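Local atomic coordinates of putative histidinol-phosphate aminotransferase (PDB entry 3LY1), a protein that binds pyridoxal phosphate and probably acts as a transaminase, possibly on histidinol phosphate. Residues 91-96 / 112-117; 276-281 / 344-349; 157-162 / 188-193. All blocks are in the same frame, centred on the assembly; numbering follows the deposited sequence. Where two conformers were deposited one is given.

Contact 1. Residues 91-96 / 112-117; sequences LEAQLV and AGMKVT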
ATOM      1  N   LEU A  91     -15.541  16.057 -11.889  1.00 26.15           N
ATOM      2  CA  LEU A  91     -16.696  15.614 -12.697  1.00 26.47           C
ATOM      3  C   LEU A  91     -16.640  16.222 -14.107  1.00 24.96           C
ATOM      4  O   LEU A  91     -17.261  15.675 -15.009  1.00 26.52           O
ATOM      5  CB  LEU A  91     -18.045  15.891 -12.003  1.00 27.09           C
ATOM      6  CG  LEU A  91     -18.444  14.974 -10.818  1.00 28.62           C
ATOM      7  CD1 LEU A  91     -19.882  15.357 -10.318  1.00 28.28           C
ATOM      8  CD2 LEU A  91     -18.331  13.447 -11.134  1.00 26.71           C
ATOM      9  N   GLU A  92     -15.850  17.289 -14.288  1.00 23.67           N
ATOM     10  CA  GLU A  92     -15.734  17.913 -15.611  0.50 23.04           C
ATOM     11  C   GLU A  92     -14.567  17.353 -16.463  1.00 22.38           C
ATOM     12  O   GLU A  92     -14.516  17.585 -17.675  1.00 20.93           O
ATOM     13  CB  GLU A  92     -15.656  19.435 -15.471  0.50 23.75           C
ATOM     14  CG  GLU A  92     -16.961  20.083 -14.965  0.50 24.45           C
ATOM     15  CD  GLU A  92     -17.302  19.735 -13.512  0.50 26.12           C
ATOM     16  OE1 GLU A  92     -16.379  19.574 -12.675  0.50 24.75           O
ATOM     17  OE2 GLU A  92     -18.512  19.633 -13.206  0.50 27.89           O
ATOM     18  N   ALA A  93     -13.676  16.575 -15.842  1.00 19.83           N
ATOM     19  CA  ALA A  93     -12.506  15.998 -16.519  1.00 18.70           C
ATOM     20  C   ALA A  93     -12.781  14.759 -17.405  1.00 17.64           C
ATOM     21  O   ALA A  93     -13.731  13.972 -17.188  1.00 16.53           O
ATOM     22  CB  ALA A  93     -11.461  15.657 -15.489  1.00 16.88           C
ATOM     23  N   GLN A  94     -11.959  14.609 -18.432  1.00 16.74           N
ATOM     24  CA  GLN A  94     -11.984  13.409 -19.270  1.00 16.09           C
ATOM     25  C   GLN A  94     -10.630  12.723 -19.138  1.00 15.25           C
ATOM     26  O   GLN A  94      -9.623  13.389 -18.926  1.00 15.26           O
ATOM     27  CB  GLN A  94     -12.248  13.734 -20.746  1.00 16.80           C
ATOM     28  CG  GLN A  94     -11.096  14.423 -21.463  1.00 15.98           C
ATOM     29  CD  GLN A  94     -11.226  14.495 -23.001  1.00 15.89           C
ATOM     30  OE1 GLN A  94     -10.495  15.257 -23.626  1.00 16.33           O
ATOM     31  NE2 GLN A  94     -12.145  13.750 -23.588  1.00 14.80           N
ATOM     32  N   LEU A  95     -10.624  11.408 -19.257  1.00 14.53           N
ATOM     33  CA  LEU A  95      -9.380  10.656 -19.407  1.00 14.16           C
ATOM     34  C   LEU A  95      -9.267  10.327 -20.899  1.00 14.76           C
ATOM     35  O   LEU A  95     -10.215   9.801 -21.475  1.00 16.40           O
ATOM     36  CB  LEU A  95      -9.434   9.350 -18.601  1.00 13.80           C
ATOM     37  CG  LEU A  95      -8.313   8.350 -18.853  1.00 14.25           C
ATOM     38  CD1 LEU A  95      -7.083   8.862 -18.174  1.00 13.52           C
ATOM     39  CD2 LEU A  95      -8.676   6.930 -18.349  1.00 11.78           C
ATOM     40  N   VAL A  96      -8.123  10.632 -21.493  1.00 14.59           N
ATOM     41  CA  VAL A  96      -7.836  10.338 -22.908  1.00 14.23           C
ATOM     42  C   VAL A  96      -6.818   9.205 -22.947  1.00 13.37           C
ATOM     43  O   VAL A  96      -5.722   9.316 -22.369  1.00 13.91           O
ATOM     44  CB  VAL A  96      -7.316  11.571 -23.678  1.00 13.87           C
ATOM     45  CG1 VAL A  96      -6.956  11.190 -25.123  1.00 13.76           C
ATOM     46  CG2 VAL A  96      -8.384  12.689 -23.690  1.00 15.48           C
ATOM     47  N   ALA A 112     -14.020   7.926 -10.436  1.00 16.48           N
ATOM     48  CA  ALA A 112     -14.100   9.375 -10.312  1.00 17.21           C
ATOM     49  C   ALA A 112     -15.263  10.029 -11.098  1.00 17.17           C
ATOM     50  O   ALA A 112     -15.535  11.245 -10.967  1.00 17.76           O
ATOM     51  CB  ALA A 112     -12.720  10.006 -10.698  1.00 16.45           C
ATOM     52  N   GLY A 113     -15.979   9.244 -11.890  1.00 17.58           N
ATOM     53  CA  GLY A 113     -17.144   9.788 -12.616  1.00 18.22           C
ATOM     54  C   GLY A 113     -16.740  10.578 -13.852  1.00 18.87           C
ATOM     55  O   GLY A 113     -17.528  11.325 -14.395  1.00 18.81           O
HETATM   56  N   MSE A 114     -15.513  10.370 -14.318  1.00 18.61           N
HETATM   57  CA  MSE A 114     -14.996  11.062 -15.497  1.00 19.05           C
HETATM   58  C   MSE A 114     -15.461  10.440 -16.820  1.00 19.20           C
HETATM   59  O   MSE A 114     -15.603   9.203 -16.948  1.00 20.28           O
HETATM   60  CB  MSE A 114     -13.471  11.060 -15.458  1.00 18.47           C
HETATM   61  CG  MSE A 114     -12.922  11.869 -14.304  1.00 20.36           C
HETATM   62 SE   MSE A 114     -10.987  11.624 -14.105  0.75 17.82          SE
HETATM   63  CE  MSE A 114     -10.408  12.213 -15.922  1.00 16.05           C
ATOM     64  N   LYS A 115     -15.645  11.299 -17.814  1.00 17.81           N
ATOM     65  CA  LYS A 115     -15.721  10.855 -19.194  1.00 18.07           C
ATOM     66  C   LYS A 115     -14.441  10.112 -19.563  1.00 17.34           C
ATOM     67  O   LYS A 115     -13.355  10.569 -19.241  1.00 16.95           O
ATOM     68  CB  LYS A 115     -15.866  12.068 -20.103  1.00 18.05           C
ATOM     69  CG  LYS A 115     -15.945  11.736 -21.564  1.00 21.82           C
ATOM     70  CD  LYS A 115     -16.202  12.991 -22.408  1.00 27.07           C
ATOM     71  CE  LYS A 115     -16.434  12.598 -23.871  1.00 29.22           C
ATOM     72  NZ  LYS A 115     -16.995  13.753 -24.621  1.00 32.00           N
ATOM     73  N   VAL A 116     -14.566   8.986 -20.247  1.00 17.09           N
ATOM     74  CA  VAL A 116     -13.398   8.225 -20.713  1.00 17.20           C
ATOM     75  C   VAL A 116     -13.438   8.236 -22.232  1.00 17.50           C
ATOM     76  O   VAL A 116     -14.406   7.771 -22.830  1.00 18.91           O
ATOM     77  CB  VAL A 116     -13.409   6.791 -20.205  1.00 17.35           C
ATOM     78  CG1 VAL A 116     -12.276   6.009 -20.818  1.00 15.23           C
ATOM     79  CG2 VAL A 116     -13.284   6.774 -18.673  1.00 18.00           C
ATOM     80  N   THR A 117     -12.415   8.823 -22.838  1.00 16.66           N
ATOM     81  CA  THR A 117     -12.362   9.033 -24.276  1.00 17.27           C
ATOM     82  C   THR A 117     -11.278   8.126 -24.847  1.00 17.16           C
ATOM     83  O   THR A 117     -10.079   8.381 -24.668  1.00 18.84           O
ATOM     84  CB  THR A 117     -12.095  10.532 -24.594  1.00 17.43           C
ATOM     85  OG1 THR A 117     -13.165  11.331 -24.070  1.00 19.24           O
ATOM     86  CG2 THR A 117     -11.986  10.774 -26.118  1.00 16.68           C
TER
HETATM   87  O   HOH W   1     -16.227  14.421 -17.091  1.00 34.86           O
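The methyl end of M114 lies on one face of the flat peptide joining Q94 to L95, while the edge of that peptide meets strand 115-119. CE of M114, a selenomethionine, sits almost straight above the Q94 carbonyl carbon, 3.3 Å from Q94 C. The bend at its third torsion (58°) turns M114 CE back over the backbone, 3.6 Å from A93 CB. In the plane of the sheet the peptide edges pair in parallel: L95 N donates to K115 O at 2.9 Å, and L95 O accepts from T117 N at 2.8 Å with a nearly straight N-H (173°). L95 and V116 point to the face on which M114 lies, toward helix 104-111. Q94, V96, K115 and T117 start out from the other, and V96 and T117 there meet helix 129-137. Where the pairing begins it is looser: K115 N makes a weak 3.3 Å bond to A93 O, and a water that donates to L91 O and A93 O also meets K115 N. Just before, G113 closes helix 104-111 with a Schellman motif, and L91 CD2 rests 3.6 Å from A112 O. This is the return of a beta-alpha-beta unit, laying strand 115-119 beside 94-98. Its chemistry implies a join frayed and hydrated at the turn but firmly bonded further in, where apolar groups cover the backbone.

Contact 2. Residues 276-281 / 344-349; sequences LLKALE and TMREFR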
ATOM      1  N   LEU A 276      10.705 -17.358 -28.417  1.00 16.45           N
ATOM      2  CA  LEU A 276       9.298 -17.265 -28.771  1.00 16.65           C
ATOM      3  C   LEU A 276       9.083 -16.766 -30.210  1.00 15.96           C
ATOM      4  O   LEU A 276       8.239 -17.336 -30.937  1.00 14.87           O
ATOM      5  CB  LEU A 276       8.546 -16.417 -27.754  1.00 15.75           C
ATOM      6  CG  LEU A 276       7.047 -16.240 -28.036  1.00 15.52           C
ATOM      7  CD1 LEU A 276       6.281 -17.571 -28.103  1.00 12.79           C
ATOM      8  CD2 LEU A 276       6.504 -15.352 -26.934  1.00 14.79           C
ATOM      9  N   LEU A 277       9.834 -15.731 -30.610  1.00 16.15           N
ATOM     10  CA  LEU A 277       9.710 -15.128 -31.952  1.00 16.95           C
ATOM     11  C   LEU A 277      10.072 -16.146 -33.049  1.00 17.30           C
ATOM     12  O   LEU A 277       9.378 -16.207 -34.069  1.00 17.16           O
ATOM     13  CB  LEU A 277      10.542 -13.837 -32.095  1.00 17.05           C
ATOM     14  CG  LEU A 277      10.188 -12.641 -31.173  1.00 18.18           C
ATOM     15  CD1 LEU A 277      10.854 -11.322 -31.633  1.00 16.83           C
ATOM     16  CD2 LEU A 277       8.659 -12.456 -31.040  1.00 15.80           C
ATOM     17  N   LYS A 278      11.098 -16.960 -32.805  1.00 17.56           N
ATOM     18  CA  LYS A 278      11.490 -18.036 -33.727  0.50 17.76           C
ATOM     19  C   LYS A 278      10.309 -18.979 -33.958  1.00 17.66           C
ATOM     20  O   LYS A 278      10.003 -19.322 -35.089  1.00 18.88           O
ATOM     21  CB  LYS A 278      12.700 -18.821 -33.178  0.50 17.79           C
ATOM     22  CG  LYS A 278      13.372 -19.773 -34.189  0.50 18.68           C
ATOM     23  CD  LYS A 278      14.541 -20.565 -33.573  0.50 19.55           C
ATOM     24  CE  LYS A 278      14.857 -21.865 -34.333  0.50 19.23           C
ATOM     25  NZ  LYS A 278      15.155 -21.622 -35.768  0.50 17.48           N
ATOM     26  N   ALA A 279       9.635 -19.397 -32.875  1.00 17.52           N
ATOM     27  CA  ALA A 279       8.431 -20.258 -32.991  1.00 16.87           C
ATOM     28  C   ALA A 279       7.281 -19.592 -33.773  1.00 16.32           C
ATOM     29  O   ALA A 279       6.654 -20.242 -34.619  1.00 16.17           O
ATOM     30  CB  ALA A 279       7.946 -20.755 -31.603  1.00 16.14           C
ATOM     31  N   LEU A 280       7.015 -18.308 -33.517  1.00 16.16           N
ATOM     32  CA  LEU A 280       5.947 -17.569 -34.208  1.00 15.55           C
ATOM     33  C   LEU A 280       6.200 -17.440 -35.737  1.00 16.52           C
ATOM     34  O   LEU A 280       5.281 -17.623 -36.565  1.00 15.64           O
ATOM     35  CB  LEU A 280       5.715 -16.192 -33.558  1.00 15.44           C
ATOM     36  CG  LEU A 280       5.168 -16.238 -32.123  1.00 13.72           C
ATOM     37  CD1 LEU A 280       5.228 -14.846 -31.477  1.00 10.85           C
ATOM     38  CD2 LEU A 280       3.701 -16.781 -32.088  1.00 10.25           C
ATOM     39  N   GLU A 281       7.437 -17.103 -36.082  1.00 16.79           N
ATOM     40  CA  GLU A 281       7.917 -17.109 -37.462  1.00 18.41           C
ATOM     41  C   GLU A 281       7.774 -18.463 -38.166  1.00 17.56           C
ATOM     42  O   GLU A 281       7.333 -18.512 -39.300  1.00 17.19           O
ATOM     43  CB  GLU A 281       9.363 -16.611 -37.509  1.00 18.84           C
ATOM     44  CG  GLU A 281       9.371 -15.114 -37.377  1.00 23.34           C
ATOM     45  CD  GLU A 281      10.725 -14.544 -37.190  1.00 27.74           C
ATOM     46  OE1 GLU A 281      11.718 -15.301 -37.355  1.00 32.18           O
ATOM     47  OE2 GLU A 281      10.794 -13.331 -36.869  1.00 31.07           O
ATOM     48  N   THR A 344       5.963 -26.841 -27.442  1.00 15.13           N
ATOM     49  CA  THR A 344       4.554 -27.198 -27.235  1.00 15.19           C
ATOM     50  C   THR A 344       3.665 -26.540 -28.323  1.00 15.59           C
ATOM     51  O   THR A 344       2.741 -27.157 -28.876  1.00 16.20           O
ATOM     52  CB  THR A 344       4.081 -26.823 -25.805  1.00 14.88           C
ATOM     53  OG1 THR A 344       4.877 -27.532 -24.845  1.00 15.64           O
ATOM     54  CG2 THR A 344       2.630 -27.197 -25.580  1.00 15.06           C
HETATM   55  N   MSE A 345       3.953 -25.283 -28.631  1.00 15.31           N
HETATM   56  CA  MSE A 345       3.276 -24.594 -29.710  1.00 15.24           C
HETATM   57  C   MSE A 345       3.441 -25.342 -31.065  1.00 15.18           C
HETATM   58  O   MSE A 345       2.450 -25.582 -31.766  1.00 15.79           O
HETATM   59  CB  MSE A 345       3.816 -23.165 -29.809  1.00 15.44           C
HETATM   60  CG  MSE A 345       3.499 -22.319 -28.608  1.00 16.25           C
HETATM   61 SE   MSE A 345       4.439 -20.616 -28.655  0.75 14.69          SE
HETATM   62  CE  MSE A 345       3.702 -19.852 -30.275  1.00 14.70           C
ATOM     63  N   ARG A 346       4.671 -25.776 -31.389  1.00 15.19           N
ATOM     64  CA  ARG A 346       4.900 -26.547 -32.610  1.00 14.91           C
ATOM     65  C   ARG A 346       4.081 -27.814 -32.625  1.00 14.90           C
ATOM     66  O   ARG A 346       3.536 -28.188 -33.667  1.00 14.77           O
ATOM     67  CB  ARG A 346       6.389 -26.856 -32.813  1.00 15.24           C
ATOM     68  CG  ARG A 346       7.192 -25.629 -33.161  1.00 14.99           C
ATOM     69  CD  ARG A 346       8.720 -25.945 -33.155  1.00 16.64           C
ATOM     70  NE  ARG A 346       9.488 -24.757 -33.515  1.00 15.53           N
ATOM     71  CZ  ARG A 346      10.133 -23.964 -32.662  1.00 17.16           C
ATOM     72  NH1 ARG A 346      10.185 -24.248 -31.359  1.00 19.40           N
ATOM     73  NH2 ARG A 346      10.772 -22.893 -33.117  1.00 15.73           N
ATOM     74  N   GLU A 347       3.959 -28.457 -31.464  1.00 15.23           N
ATOM     75  CA  GLU A 347       3.179 -29.683 -31.353  1.00 16.21           C
ATOM     76  C   GLU A 347       1.678 -29.410 -31.472  1.00 16.06           C
ATOM     77  O   GLU A 347       0.939 -30.224 -32.068  1.00 16.79           O
ATOM     78  CB  GLU A 347       3.457 -30.399 -30.033  1.00 17.13           C
ATOM     79  CG  GLU A 347       4.836 -31.027 -29.938  1.00 21.61           C
ATOM     80  CD  GLU A 347       5.034 -32.140 -30.952  1.00 26.13           C
ATOM     81  OE1 GLU A 347       4.347 -33.192 -30.838  1.00 30.84           O
ATOM     82  OE2 GLU A 347       5.859 -31.948 -31.873  1.00 28.35           O
ATOM     83  N   PHE A 348       1.223 -28.296 -30.886  1.00 15.45           N
ATOM     84  CA  PHE A 348      -0.160 -27.853 -31.020  1.00 14.88           C
ATOM     85  C   PHE A 348      -0.505 -27.673 -32.502  1.00 14.88           C
ATOM     86  O   PHE A 348      -1.618 -28.057 -32.937  1.00 13.97           O
ATOM     87  CB  PHE A 348      -0.412 -26.515 -30.318  1.00 15.50           C
ATOM     88  CG  PHE A 348      -0.820 -26.611 -28.862  1.00 15.15           C
ATOM     89  CD1 PHE A 348      -0.325 -27.583 -28.024  1.00 16.37           C
ATOM     90  CD2 PHE A 348      -1.685 -25.664 -28.328  1.00 15.91           C
ATOM     91  CE1 PHE A 348      -0.678 -27.624 -26.672  1.00 17.05           C
ATOM     92  CE2 PHE A 348      -2.049 -25.695 -26.978  1.00 17.63           C
ATOM     93  CZ  PHE A 348      -1.542 -26.676 -26.149  1.00 18.39           C
ATOM     94  N   ARG A 349       0.419 -27.074 -33.262  1.00 13.96           N
ATOM     95  CA  ARG A 349       0.175 -26.793 -34.679  1.00 13.91           C
ATOM     96  C   ARG A 349      -0.138 -28.099 -35.441  1.00 14.23           C
ATOM     97  O   ARG A 349      -1.050 -28.147 -36.282  1.00 12.86           O
ATOM     98  CB  ARG A 349       1.357 -26.038 -35.294  1.00 14.24           C
ATOM     99  CG  ARG A 349       1.404 -25.938 -36.845  1.00 15.44           C
ATOM    100  CD  ARG A 349       0.118 -25.374 -37.484  1.00 15.14           C
ATOM    101  NE  ARG A 349      -0.306 -24.052 -36.991  1.00 17.63           N
ATOM    102  CZ  ARG A 349       0.130 -22.872 -37.448  1.00 16.76           C
ATOM    103  NH1 ARG A 349       1.033 -22.819 -38.406  1.00 15.43           N
ATOM    104  NH2 ARG A 349      -0.370 -21.730 -36.957  1.00 17.63           N
TER
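R346 extends its guanidinium over A279, and its NH2 is pinned by a salt bridge to D282, three residues past A279 in the same helix; NH1 makes another to D343 in its own helix. The two acids fix the rotation of the group, so that A279 CB lies under one face, offset toward the rim, with 4.0 Å between A279 CB and R346 CZ. The NH2 end comes closer to the backbone, with R346 NH2 3.5 Å from A279 CA. An arginine chain extended from CG to NE carries it from helix 335-350 to helix 259-283. The aliphatic part of K278 flanks the same guanidinium.

Below this polar strip the contact turns apolar. M345, a selenomethionine, points at helix 259-283, and its SE lies 3.6 Å from L276 CD1. The bend at the last torsion (62°) then turns M345 CE to within 3.6 Å of L280 CD2. L276 and M345 cross at about a right angle, whereas L280 meets M345 obliquely.

The segment axes run nearly parallel (15°) and 10.3 Å apart, with small A279 at the closest CA pairing, opposite R346. Helices 259-283 and 335-350 thus pack side by side; L276 and L280 also rest on V295 of strand 294-298, M345 reaches Y306 and M310 of helix 303-312, and R349 adds a tie to L283 O.

Contact 3. Residues 157-162 / 188-193; sequences ITPADV and DPRFRS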
ATOM      1  N   ILE A 157       6.637   0.431 -28.264  1.00 15.24           N
ATOM      2  CA  ILE A 157       6.919   1.808 -27.846  1.00 15.13           C
ATOM      3  C   ILE A 157       6.355   2.823 -28.837  1.00 14.96           C
ATOM      4  O   ILE A 157       6.132   2.519 -30.022  1.00 15.10           O
ATOM      5  CB  ILE A 157       8.430   2.056 -27.626  1.00 13.88           C
ATOM      6  CG1 ILE A 157       9.247   1.828 -28.907  1.00 16.41           C
ATOM      7  CG2 ILE A 157       8.940   1.199 -26.444  1.00 14.35           C
ATOM      8  CD1 ILE A 157       9.459   3.098 -29.794  1.00 15.84           C
ATOM      9  N   THR A 158       6.105   4.020 -28.314  1.00 14.62           N
ATOM     10  CA  THR A 158       5.786   5.198 -29.094  1.00 14.64           C
ATOM     11  C   THR A 158       7.071   6.018 -29.125  1.00 14.81           C
ATOM     12  O   THR A 158       7.642   6.307 -28.088  1.00 15.42           O
ATOM     13  CB  THR A 158       4.676   5.988 -28.419  1.00 14.25           C
ATOM     14  OG1 THR A 158       3.519   5.149 -28.295  1.00 16.42           O
ATOM     15  CG2 THR A 158       4.303   7.260 -29.248  1.00 14.33           C
ATOM     16  N   PRO A 159       7.567   6.365 -30.325  1.00 15.87           N
ATOM     17  CA  PRO A 159       8.807   7.169 -30.378  1.00 15.29           C
ATOM     18  C   PRO A 159       8.787   8.457 -29.550  1.00 15.11           C
ATOM     19  O   PRO A 159       7.779   9.179 -29.531  1.00 14.86           O
ATOM     20  CB  PRO A 159       8.941   7.492 -31.862  1.00 15.67           C
ATOM     21  CG  PRO A 159       8.176   6.433 -32.567  1.00 16.75           C
ATOM     22  CD  PRO A 159       7.005   6.151 -31.665  1.00 16.26           C
ATOM     23  N   ALA A 160       9.906   8.776 -28.903  1.00 14.55           N
ATOM     24  CA  ALA A 160       9.972  10.007 -28.107  1.00 15.44           C
ATOM     25  C   ALA A 160       9.692  11.283 -28.912  1.00 16.07           C
ATOM     26  O   ALA A 160       9.103  12.244 -28.366  1.00 16.66           O
ATOM     27  CB  ALA A 160      11.296  10.120 -27.399  1.00 14.60           C
ATOM     28  N   ASP A 161      10.044  11.304 -30.201  1.00 15.98           N
ATOM     29  CA  ASP A 161       9.850  12.530 -30.980  1.00 17.37           C
ATOM     30  C   ASP A 161       8.386  12.790 -31.349  1.00 17.40           C
ATOM     31  O   ASP A 161       8.048  13.835 -31.879  1.00 17.59           O
ATOM     32  CB  ASP A 161      10.802  12.613 -32.190  1.00 18.40           C
ATOM     33  CG  ASP A 161      10.550  11.557 -33.254  1.00 21.69           C
ATOM     34  OD1 ASP A 161       9.592  10.750 -33.110  1.00 28.34           O
ATOM     35  OD2 ASP A 161      11.311  11.554 -34.271  1.00 26.63           O
ATOM     36  N   VAL A 162       7.521  11.830 -31.069  1.00 17.26           N
ATOM     37  CA  VAL A 162       6.082  11.974 -31.246  1.00 18.00           C
ATOM     38  C   VAL A 162       5.423  12.447 -29.930  1.00 17.66           C
ATOM     39  O   VAL A 162       4.579  13.332 -29.937  1.00 18.57           O
ATOM     40  CB  VAL A 162       5.522  10.631 -31.729  1.00 18.53           C
ATOM     41  CG1 VAL A 162       3.989  10.549 -31.579  1.00 20.92           C
ATOM     42  CG2 VAL A 162       5.976  10.398 -33.152  1.00 20.78           C
ATOM     43  N   ASP A 188      14.592  -0.528 -28.630  1.00 18.42           N
ATOM     44  CA  ASP A 188      14.350   0.435 -29.714  1.00 18.63           C
ATOM     45  C   ASP A 188      14.964   1.812 -29.375  1.00 18.75           C
ATOM     46  O   ASP A 188      14.587   2.418 -28.378  1.00 18.62           O
ATOM     47  CB  ASP A 188      12.838   0.550 -29.907  1.00 18.63           C
ATOM     48  CG  ASP A 188      12.440   1.226 -31.204  1.00 18.62           C
ATOM     49  OD1 ASP A 188      13.143   2.155 -31.631  1.00 18.91           O
ATOM     50  OD2 ASP A 188      11.376   0.833 -31.768  1.00 17.59           O
ATOM     51  N   PRO A 189      15.878   2.331 -30.219  1.00 18.13           N
ATOM     52  CA  PRO A 189      16.484   3.637 -29.928  1.00 17.79           C
ATOM     53  C   PRO A 189      15.577   4.859 -30.155  1.00 17.06           C
ATOM     54  O   PRO A 189      15.992   5.949 -29.784  1.00 16.63           O
ATOM     55  CB  PRO A 189      17.675   3.689 -30.896  1.00 18.42           C
ATOM     56  CG  PRO A 189      17.213   2.887 -32.051  1.00 18.30           C
ATOM     57  CD  PRO A 189      16.472   1.730 -31.436  1.00 18.79           C
ATOM     58  N   ARG A 190      14.371   4.686 -30.727  1.00 15.15           N
ATOM     59  CA  ARG A 190      13.399   5.780 -30.819  1.00 15.53           C
ATOM     60  C   ARG A 190      12.735   6.029 -29.450  1.00 15.33           C
ATOM     61  O   ARG A 190      12.073   7.068 -29.240  1.00 15.08           O
ATOM     62  CB  ARG A 190      12.309   5.457 -31.849  1.00 15.51           C
ATOM     63  CG  ARG A 190      12.870   5.291 -33.300  1.00 16.97           C
ATOM     64  CD  ARG A 190      11.852   4.732 -34.259  1.00 18.16           C
ATOM     65  NE  ARG A 190      11.442   3.387 -33.884  1.00 18.99           N
ATOM     66  CZ  ARG A 190      10.578   2.636 -34.555  1.00 19.74           C
ATOM     67  NH1 ARG A 190      10.037   3.050 -35.685  1.00 21.35           N
ATOM     68  NH2 ARG A 190      10.256   1.435 -34.092  1.00 19.76           N
ATOM     69  N   PHE A 191      12.875   5.063 -28.538  1.00 14.97           N
ATOM     70  CA  PHE A 191      12.342   5.197 -27.187  1.00 15.48           C
ATOM     71  C   PHE A 191      13.274   6.042 -26.332  1.00 16.00           C
ATOM     72  O   PHE A 191      14.488   5.842 -26.354  1.00 16.26           O
ATOM     73  CB  PHE A 191      12.189   3.832 -26.487  1.00 14.81           C
ATOM     74  CG  PHE A 191      11.801   3.961 -25.016  1.00 14.54           C
ATOM     75  CD1 PHE A 191      10.480   4.079 -24.661  1.00 15.15           C
ATOM     76  CD2 PHE A 191      12.750   4.023 -24.025  1.00 15.50           C
ATOM     77  CE1 PHE A 191      10.114   4.227 -23.326  1.00 16.49           C
ATOM     78  CE2 PHE A 191      12.405   4.186 -22.689  1.00 14.76           C
ATOM     79  CZ  PHE A 191      11.069   4.282 -22.340  1.00 16.54           C
ATOM     80  N   ARG A 192      12.667   6.951 -25.569  1.00 16.40           N
ATOM     81  CA  ARG A 192      13.357   7.791 -24.591  0.50 16.53           C
ATOM     82  C   ARG A 192      12.508   7.901 -23.324  1.00 16.13           C
ATOM     83  O   ARG A 192      11.301   8.132 -23.416  1.00 17.38           O
ATOM     84  CB  ARG A 192      13.604   9.202 -25.178  0.50 16.36           C
ATOM     85  CG  ARG A 192      15.035   9.480 -25.574  0.50 16.56           C
ATOM     86  CD  ARG A 192      15.224  10.368 -26.800  0.50 17.20           C
ATOM     87  NE  ARG A 192      14.223  11.393 -27.112  0.50 16.70           N
ATOM     88  CZ  ARG A 192      13.935  11.739 -28.366  0.50 16.76           C
ATOM     89  NH1 ARG A 192      14.540  11.112 -29.364  0.50 17.21           N
ATOM     90  NH2 ARG A 192      13.035  12.675 -28.643  0.50 16.56           N
ATOM     91  N   SER A 193      13.119   7.736 -22.147  1.00 16.06           N
ATOM     92  CA  SER A 193      12.402   8.054 -20.890  1.00 15.93           C
ATOM     93  C   SER A 193      12.029   9.546 -20.872  1.00 15.29           C
ATOM     94  O   SER A 193      12.779  10.421 -21.368  1.00 15.06           O
ATOM     95  CB  SER A 193      13.187   7.694 -19.626  1.00 15.69           C
ATOM     96  OG  SER A 193      12.484   8.123 -18.454  1.00 18.03           O
TER
HETATM   97  O   HOH W   2       9.492   7.240 -26.129  1.00 13.49           O
HETATM   98  O   HOH W   3      12.034   9.343 -31.283  1.00 21.62           O
HETATM   99  O   HOH W   4      14.059  10.677 -32.574  1.00 27.70           O
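The N terminus of helix 160-168 is held by the type I turn D188-F191: A160, the first residue of the helix, gives its N-H to R190 O. The bond is short and nearly straight, 2.8 Å from A160 N to R190 O with 174° at the hydrogen. P159 occupies the N-cap position, and the R190 carbonyl takes up the first amide of the helix. The next amide is reached through water: one molecule accepts from D161 N and donates to R190 O. P159 CB also packs on R190 CB at 3.9 Å.

The turn is stiffened from within. D188 OD1 takes R190 N in an Asx turn and, with its syn lone pair, R190 NE at 3.1 Å; R190 NH2 bonds D188 OD2 at 2.6 Å, a side-on grip that keeps guanidinium and carboxylate close to one plane. Over one face of that carboxylate comes the CG1-CD1 branch of I157, with I157 CD1 3.6 Å from D188 OD2. The first torsion of I157 (61°) wedges CG1 between backbone N and carbonyl carbon, sending this branch to D188, while I157 CG2 meets F191 CD1 at 3.7 Å.

Both segments follow neighbouring parallel strands of the large sheet, 143-148 and 174-179, from whose C-terminal ends come N152 and Y182 of the cofactor site, an arrangement usual in fold type I pyridoxal-phosphate enzymes. The I157 side chain is about 8 Å from that of Y182. R192, modelled in two conformers, passes its guanidinium over A160 CB at a closeness that is doubtful; its NH2 makes a salt bridge to E164 further along the helix.

In the fold
From the N terminus, contact 1 comes first: it closes the short excursion from strand 94-98 through helix 104-111 to strand 115-119, an outermost strand of the large sheet within this chain. Contact 3 follows, enclosing the rest of helix 160-168 and strand 174-179, and tying the start of that helix to the loop after the strand, near the cofactor. Contact 2 closes last and has the longest span, joining helix 259-283 to the C-terminal helix 335-350 around the antiparallel pair 294-298 and 327-331. The three are in series, with none nested or crossed. The centres of contacts 1 and 2 are about 42 Å apart, those of contacts 1 and 3 about 27 Å.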